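Local coordinates for protein putative NAD(P)H nitroreductase MhqN (Bacillus subtilis, PDB 3BEM) that is a putative FMN-dependent NAD(P)H nitroreductase that may contribute to the breakdown of aromatic compounds and works as a homodimer, at residues 14-17 with 18-22; 38-41 with 42-46. The protein carries 3 engineered substitutions. One frame throughout, in Å; residues are numbered along the deposited sequence. Where two conformers were deposited one is given.

Interaction 1 of 2, residues 14-17 with 18-22; sequences AEFT and HLVNE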
ATOM      1  N   ALA B  14     -11.289  18.084  -1.694  1.00 17.45           N
ATOM      2  CA  ALA B  14     -12.662  17.713  -1.968  1.00 17.90           C
ATOM      3  C   ALA B  14     -12.708  16.701  -3.103  1.00 18.17           C
ATOM      4  O   ALA B  14     -13.438  15.717  -3.043  1.00 18.12           O
ATOM      5  CB  ALA B  14     -13.461  18.955  -2.311  1.00 19.47           C
ATOM      6  N   GLU B  15     -11.918  16.920  -4.161  1.00 16.76           N
ATOM      7  CA  GLU B  15     -11.872  15.943  -5.258  1.00 16.95           C
ATOM      8  C   GLU B  15     -11.393  14.562  -4.828  1.00 16.39           C
ATOM      9  O   GLU B  15     -11.989  13.536  -5.177  1.00 18.90           O
ATOM     10  CB  GLU B  15     -10.935  16.431  -6.332  1.00 22.63           C
ATOM     11  CG  GLU B  15     -11.598  17.410  -7.228  1.00 30.19           C
ATOM     12  CD  GLU B  15     -12.457  16.703  -8.290  1.00 48.57           C
ATOM     13  OE1 GLU B  15     -11.933  15.797  -9.001  1.00 55.35           O
ATOM     14  OE2 GLU B  15     -13.653  17.053  -8.395  1.00 51.62           O
ATOM     15  N   PHE B  16     -10.316  14.545  -4.047  1.00 16.90           N
ATOM     16  CA  PHE B  16      -9.746  13.286  -3.612  1.00 14.43           C
ATOM     17  C   PHE B  16     -10.738  12.559  -2.696  1.00 12.70           C
ATOM     18  O   PHE B  16     -10.894  11.326  -2.756  1.00 15.86           O
ATOM     19  CB  PHE B  16      -8.374  13.476  -2.964  1.00 15.70           C
ATOM     20  CG  PHE B  16      -7.692  12.189  -2.638  1.00 13.99           C
ATOM     21  CD1 PHE B  16      -7.355  11.257  -3.642  1.00 15.00           C
ATOM     22  CD2 PHE B  16      -7.457  11.837  -1.308  1.00 17.24           C
ATOM     23  CE1 PHE B  16      -6.781  10.047  -3.346  1.00 15.99           C
ATOM     24  CE2 PHE B  16      -6.854  10.574  -1.004  1.00 15.04           C
ATOM     25  CZ  PHE B  16      -6.506   9.701  -2.016  1.00 13.85           C
ATOM     26  N   THR B  17     -11.427  13.343  -1.855  1.00 15.07           N
ATOM     27  CA  THR B  17     -12.414  12.772  -0.908  1.00 15.00           C
ATOM     28  C   THR B  17     -13.520  12.069  -1.675  1.00 14.61           C
ATOM     29  O   THR B  17     -13.918  10.945  -1.342  1.00 15.40           O
ATOM     30  CB  THR B  17     -12.988  13.887  -0.020  1.00 16.13           C
ATOM     31  OG1 THR B  17     -11.927  14.356   0.805  1.00 16.62           O
ATOM     32  CG2 THR B  17     -14.138  13.411   0.834  1.00 17.39           C
ATOM     33  N   HIS B  18     -13.986  12.705  -2.737  0.50 15.31           N
ATOM     34  CA  HIS B  18     -14.980  12.055  -3.591  0.50 14.34           C
ATOM     35  C   HIS B  18     -14.458  10.748  -4.222  0.50 13.18           C
ATOM     36  O   HIS B  18     -15.137   9.724  -4.228  0.50 16.54           O
ATOM     37  CB  HIS B  18     -15.425  13.016  -4.678  0.50 17.20           C
ATOM     38  CG  HIS B  18     -16.516  12.464  -5.521  0.50 16.49           C
ATOM     39  ND1 HIS B  18     -17.783  12.241  -5.037  0.50 25.33           N
ATOM     40  CD2 HIS B  18     -16.525  12.042  -6.804  0.50 26.22           C
ATOM     41  CE1 HIS B  18     -18.531  11.728  -5.994  0.50 26.66           C
ATOM     42  NE2 HIS B  18     -17.792  11.601  -7.079  0.50 27.99           N
ATOM     43  N   LEU B  19     -13.235  10.779  -4.748  1.00 14.89           N
ATOM     44  CA  LEU B  19     -12.635   9.586  -5.352  1.00 15.60           C
ATOM     45  C   LEU B  19     -12.633   8.450  -4.328  1.00 15.43           C
ATOM     46  O   LEU B  19     -13.019   7.309  -4.643  1.00 16.99           O
ATOM     47  CB  LEU B  19     -11.187   9.886  -5.837  1.00 17.06           C
ATOM     48  CG  LEU B  19     -10.494   8.735  -6.574  1.00 18.76           C
ATOM     49  CD1 LEU B  19     -11.134   8.421  -7.921  1.00 17.56           C
ATOM     50  CD2 LEU B  19      -9.022   9.086  -6.754  1.00 19.54           C
ATOM     51  N   VAL B  20     -12.122   8.741  -3.117  1.00 14.95           N
ATOM     52  CA  VAL B  20     -12.022   7.731  -2.062  1.00 16.56           C
ATOM     53  C   VAL B  20     -13.405   7.200  -1.614  1.00 15.28           C
ATOM     54  O   VAL B  20     -13.611   6.010  -1.393  1.00 16.93           O
ATOM     55  CB  VAL B  20     -11.232   8.303  -0.864  1.00 14.81           C
ATOM     56  CG1 VAL B  20     -11.255   7.373   0.331  1.00 15.23           C
ATOM     57  CG2 VAL B  20      -9.765   8.624  -1.312  1.00 14.66           C
ATOM     58  N   ASN B  21     -14.349   8.111  -1.462  1.00 16.40           N
ATOM     59  CA  ASN B  21     -15.711   7.695  -1.129  1.00 18.94           C
ATOM     60  C   ASN B  21     -16.378   6.849  -2.161  1.00 18.10           C
ATOM     61  O   ASN B  21     -17.156   5.963  -1.818  1.00 20.70           O
ATOM     62  CB  ASN B  21     -16.547   8.887  -0.700  1.00 17.71           C
ATOM     63  CG  ASN B  21     -16.360   9.139   0.741  1.00 26.82           C
ATOM     64  OD1 ASN B  21     -16.978   8.452   1.541  1.00 26.82           O
ATOM     65  ND2 ASN B  21     -15.405  10.011   1.106  1.00 25.36           N
ATOM     66  N   GLU B  22     -16.066   7.066  -3.423  1.00 18.08           N
ATOM     67  CA  GLU B  22     -16.707   6.307  -4.493  1.00 21.58           C
ATOM     68  C   GLU B  22     -16.079   4.908  -4.735  1.00 21.21           C
ATOM     69  O   GLU B  22     -16.759   4.031  -5.258  1.00 19.53           O
ATOM     70  CB  GLU B  22     -16.741   7.147  -5.755  1.00 24.72           C
ATOM     71  CG  GLU B  22     -17.670   8.323  -5.558  1.00 28.98           C
TER
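The first torsion of Phe16 (chi1 -174°) carries its ring forward along helix 12-22, while that of Val20 (172°) leaves CG2 beside its own backbone N and facing that ring. The result is a CH-pi contact: Val20 CG2 lies 3.7 Å from the centroid of the Phe16 ring, over one face but displaced toward the rim, and its nearest ring carbons include Phe16 CZ at 3.5 Å. Leu19 CD2 reaches the same ring obliquely, 4.1 Å from Phe16 CD1. Beneath these apolar groups the backbone bond from Val20 N to Phe16 O, 2.9 Å, keeps the two residues one turn apart.

One residue further on, a side chain reinforces the backbone bond. Thr17 O takes two donors from Asn21: the backbone N at 2.9 Å and ND2 at 3.0 Å. ND2 comes from above the carbonyl plane, although the oxygen lies almost in the plane of the Asn21 amide, and this bond limits how the amide can turn. Alongside, Thr17 CG2 packs 3.6 Å from Asn21 ND2, whereas Thr17 OG1 bonds back to Met13 O.

Both pairs show the i to i+4 spacing of an alpha-helix, here at the dimer interface. Leu19 seats the helix on Ala159 and Ala160 of helix 136-161; the second subunit meets it elsewhere, with Ser157 of its helix 136-161 against Phe16 and Leu46 of its helix 37-47 against Thr17.

Interaction 2 of 2, residues 38-41 with 42-46; sequences EDLN and EMFEL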
ATOM      1  N   GLU B  38      -4.143  -0.143 -23.607  1.00 18.86           N
ATOM      2  CA  GLU B  38      -4.107   1.329 -23.515  0.50 21.75           C
ATOM      3  C   GLU B  38      -4.747   1.860 -22.214  1.00 20.20           C
ATOM      4  O   GLU B  38      -4.208   2.749 -21.556  1.00 19.35           O
ATOM      5  CB  GLU B  38      -4.798   1.962 -24.724  0.50 24.65           C
ATOM      6  CG  GLU B  38      -4.078   1.733 -26.058  0.50 27.32           C
ATOM      7  CD  GLU B  38      -5.028   1.493 -27.217  0.50 29.69           C
ATOM      8  OE1 GLU B  38      -6.247   1.358 -26.999  0.50 45.91           O
ATOM      9  OE2 GLU B  38      -4.560   1.429 -28.358  0.50 27.72           O
ATOM     10  N   ASP B  39      -5.927   1.329 -21.861  1.00 17.88           N
ATOM     11  CA  ASP B  39      -6.592   1.695 -20.586  1.00 16.22           C
ATOM     12  C   ASP B  39      -5.645   1.472 -19.430  1.00 15.97           C
ATOM     13  O   ASP B  39      -5.509   2.312 -18.533  1.00 16.49           O
ATOM     14  CB  ASP B  39      -7.812   0.820 -20.337  1.00 16.65           C
ATOM     15  CG  ASP B  39      -8.954   1.054 -21.316  1.00 22.43           C
ATOM     16  OD1 ASP B  39      -9.218   2.226 -21.680  1.00 24.53           O
ATOM     17  OD2 ASP B  39      -9.639   0.062 -21.704  1.00 19.84           O
ATOM     18  N   LEU B  40      -5.027   0.310 -19.426  1.00 14.74           N
ATOM     19  CA  LEU B  40      -4.198  -0.125 -18.330  1.00 13.14           C
ATOM     20  C   LEU B  40      -2.872   0.628 -18.286  1.00 15.59           C
ATOM     21  O   LEU B  40      -2.409   1.020 -17.222  1.00 16.62           O
ATOM     22  CB  LEU B  40      -3.963  -1.634 -18.392  1.00 13.74           C
ATOM     23  CG  LEU B  40      -5.218  -2.449 -17.920  1.00 17.09           C
ATOM     24  CD1 LEU B  40      -5.276  -3.803 -18.575  1.00 15.78           C
ATOM     25  CD2 LEU B  40      -5.322  -2.491 -16.380  1.00 15.39           C
ATOM     26  N   ASN B  41      -2.270   0.847 -19.443  1.00 14.19           N
ATOM     27  CA  ASN B  41      -1.023   1.576 -19.478  1.00 15.46           C
ATOM     28  C   ASN B  41      -1.143   3.002 -18.890  1.00 13.22           C
ATOM     29  O   ASN B  41      -0.277   3.453 -18.170  1.00 14.90           O
ATOM     30  CB  ASN B  41      -0.492   1.626 -20.912  1.00 14.97           C
ATOM     31  CG  ASN B  41       0.124   0.300 -21.375  1.00 19.24           C
ATOM     32  OD1 ASN B  41       0.528  -0.568 -20.581  1.00 21.79           O
ATOM     33  ND2 ASN B  41       0.256   0.177 -22.697  1.00 21.69           N
ATOM     34  N   GLU B  42      -2.260   3.663 -19.080  1.00 13.52           N
ATOM     35  CA  GLU B  42      -2.493   4.933 -18.429  1.00 15.65           C
ATOM     36  C   GLU B  42      -2.487   4.858 -16.884  1.00 14.29           C
ATOM     37  O   GLU B  42      -1.877   5.695 -16.228  1.00 14.69           O
ATOM     38  CB  GLU B  42      -3.818   5.516 -18.900  1.00 17.25           C
ATOM     39  CG  GLU B  42      -4.140   6.849 -18.243  1.00 15.51           C
ATOM     40  CD  GLU B  42      -5.458   7.452 -18.688  1.00 23.54           C
ATOM     41  OE1 GLU B  42      -6.270   6.770 -19.348  1.00 24.44           O
ATOM     42  OE2 GLU B  42      -5.693   8.626 -18.349  1.00 22.18           O
HETATM   43  N   MSE B  43      -3.078   3.807 -16.334  1.00 15.63           N
HETATM   44  CA  MSE B  43      -3.059   3.589 -14.919  1.00 14.18           C
HETATM   45  C   MSE B  43      -1.630   3.284 -14.445  1.00 14.12           C
HETATM   46  O   MSE B  43      -1.180   3.783 -13.415  1.00 15.31           O
HETATM   47  CB  MSE B  43      -4.031   2.450 -14.537  1.00 15.64           C
HETATM   48  CG  MSE B  43      -5.409   2.711 -14.981  1.00 13.43           C
HETATM   49 SE   MSE B  43      -6.471   1.084 -14.686  0.75 16.82          SE
HETATM   50  CE  MSE B  43      -7.827   1.391 -15.967  1.00 16.62           C
ATOM     51  N   PHE B  44      -0.900   2.475 -15.228  1.00 13.78           N
ATOM     52  CA  PHE B  44       0.449   2.059 -14.854  1.00 13.84           C
ATOM     53  C   PHE B  44       1.443   3.231 -14.916  1.00 12.16           C
ATOM     54  O   PHE B  44       2.436   3.236 -14.182  1.00 14.10           O
ATOM     55  CB  PHE B  44       0.905   0.873 -15.677  1.00 15.12           C
ATOM     56  CG  PHE B  44       0.234  -0.422 -15.328  1.00 12.29           C
ATOM     57  CD1 PHE B  44       0.209  -0.890 -14.023  1.00 14.25           C
ATOM     58  CD2 PHE B  44      -0.332  -1.218 -16.331  1.00 16.74           C
ATOM     59  CE1 PHE B  44      -0.410  -2.117 -13.701  1.00 19.93           C
ATOM     60  CE2 PHE B  44      -0.945  -2.444 -16.014  1.00 15.31           C
ATOM     61  CZ  PHE B  44      -0.941  -2.881 -14.713  1.00 17.13           C
ATOM     62  N   GLU B  45       1.178   4.239 -15.766  1.00 14.17           N
ATOM     63  CA  GLU B  45       2.022   5.455 -15.746  1.00 15.76           C
ATOM     64  C   GLU B  45       1.950   6.159 -14.384  1.00 15.22           C
ATOM     65  O   GLU B  45       2.942   6.733 -13.914  1.00 16.41           O
ATOM     66  CB  GLU B  45       1.633   6.411 -16.853  1.00 17.31           C
ATOM     67  CG  GLU B  45       2.026   5.941 -18.209  1.00 14.32           C
ATOM     68  CD  GLU B  45       3.529   5.991 -18.568  1.00 17.57           C
ATOM     69  OE1 GLU B  45       4.279   6.797 -17.993  1.00 20.20           O
ATOM     70  OE2 GLU B  45       3.953   5.228 -19.478  1.00 19.43           O
ATOM     71  N   LEU B  46       0.774   6.133 -13.754  1.00 13.86           N
ATOM     72  CA  LEU B  46       0.663   6.698 -12.425  1.00 14.13           C
ATOM     73  C   LEU B  46       1.318   5.812 -11.380  1.00 15.42           C
ATOM     74  O   LEU B  46       1.978   6.296 -10.470  1.00 13.97           O
ATOM     75  CB  LEU B  46      -0.818   6.922 -12.038  1.00 15.40           C
ATOM     76  CG  LEU B  46      -1.563   7.920 -12.916  1.00 17.70           C
ATOM     77  CD1 LEU B  46      -3.007   8.046 -12.401  1.00 21.19           C
ATOM     78  CD2 LEU B  46      -0.898   9.289 -13.002  1.00 17.12           C
TER
HETATM   79  O   HOH W   1      -5.722   5.114 -21.936  1.00 30.85           O
HETATM   80  O   HOH W   2      -7.346   4.396 -18.212  1.00 23.74           O
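Glu42 OE1 accepts a hydrogen bond from each of two waters, at 3.1 Å from water 1 and 2.8 Å from water 2, and both waters lead back to the preceding turn of helix 37-47. Water 1 also donates to Glu38 O, 2.8 Å away, and water 2 to Asp39 O, likewise at 2.8 Å. Glu38 O takes the backbone N-H of Glu42 as well, so one carbonyl is bound by Glu42 both directly and through water. The extended Glu42 chain, its CG anti to the backbone N (chi1 179°), holds the carboxylate where the two bridges can form, and these tie it to two main-chain carbonyls of the previous turn.

A different side of the helix is apolar. The bond from Phe44 N to Leu40 O, 2.9 Å long, fixes the spacing of a turn on which Phe44 CE2 packs 3.9 Å from Leu40 CB; chi1 of -72° keeps CG beside the backbone N and leans the ring back so that CD2 and CE2 reach Leu40. Selenomethionine Met43 runs backward too: its SE sits 4.1 Å from Leu40 CD2, and its CE 3.6 Å from Asp39 O.

The Phe44 ring meets those of Tyr61 and Phe154, on strand 59-64 and helix 136-161. Replacing Phe44 by alanine removes the ring, which would probably leave a gap beside Leu40 CB and take from Tyr61 and Phe154 the ring they pack on.

Asn41 OD1, in contrast, bonds to Tyr217 OH of the second subunit. This amphipathic helix, with one side on the sheet and core helix and another on the partner chain, fits the intertwined alpha/beta homodimer characteristic of FMN-dependent nitroreductases.

In the fold
Interaction 1 precedes interaction 2 along the chain, on the successive helices 12-22 and 37-47. Their centres lie 20 Å apart and their nearest atoms about 8 Å, so within one subunit they do not touch. Helix 136-161 is their common support: it receives Leu19 from the first and Met43 and Leu46 from the second. Across the dimer the two helices do meet, as Thr17 of one subunit packs on Leu46 of the other, and Glu42 on Met13 of the other. Both interactions therefore help build the subunit interface. Interaction 1 also comes nearer the cofactor, the side chain of Val20 being about 9 Å from a bound FMN and that of Glu45 about 13 Å.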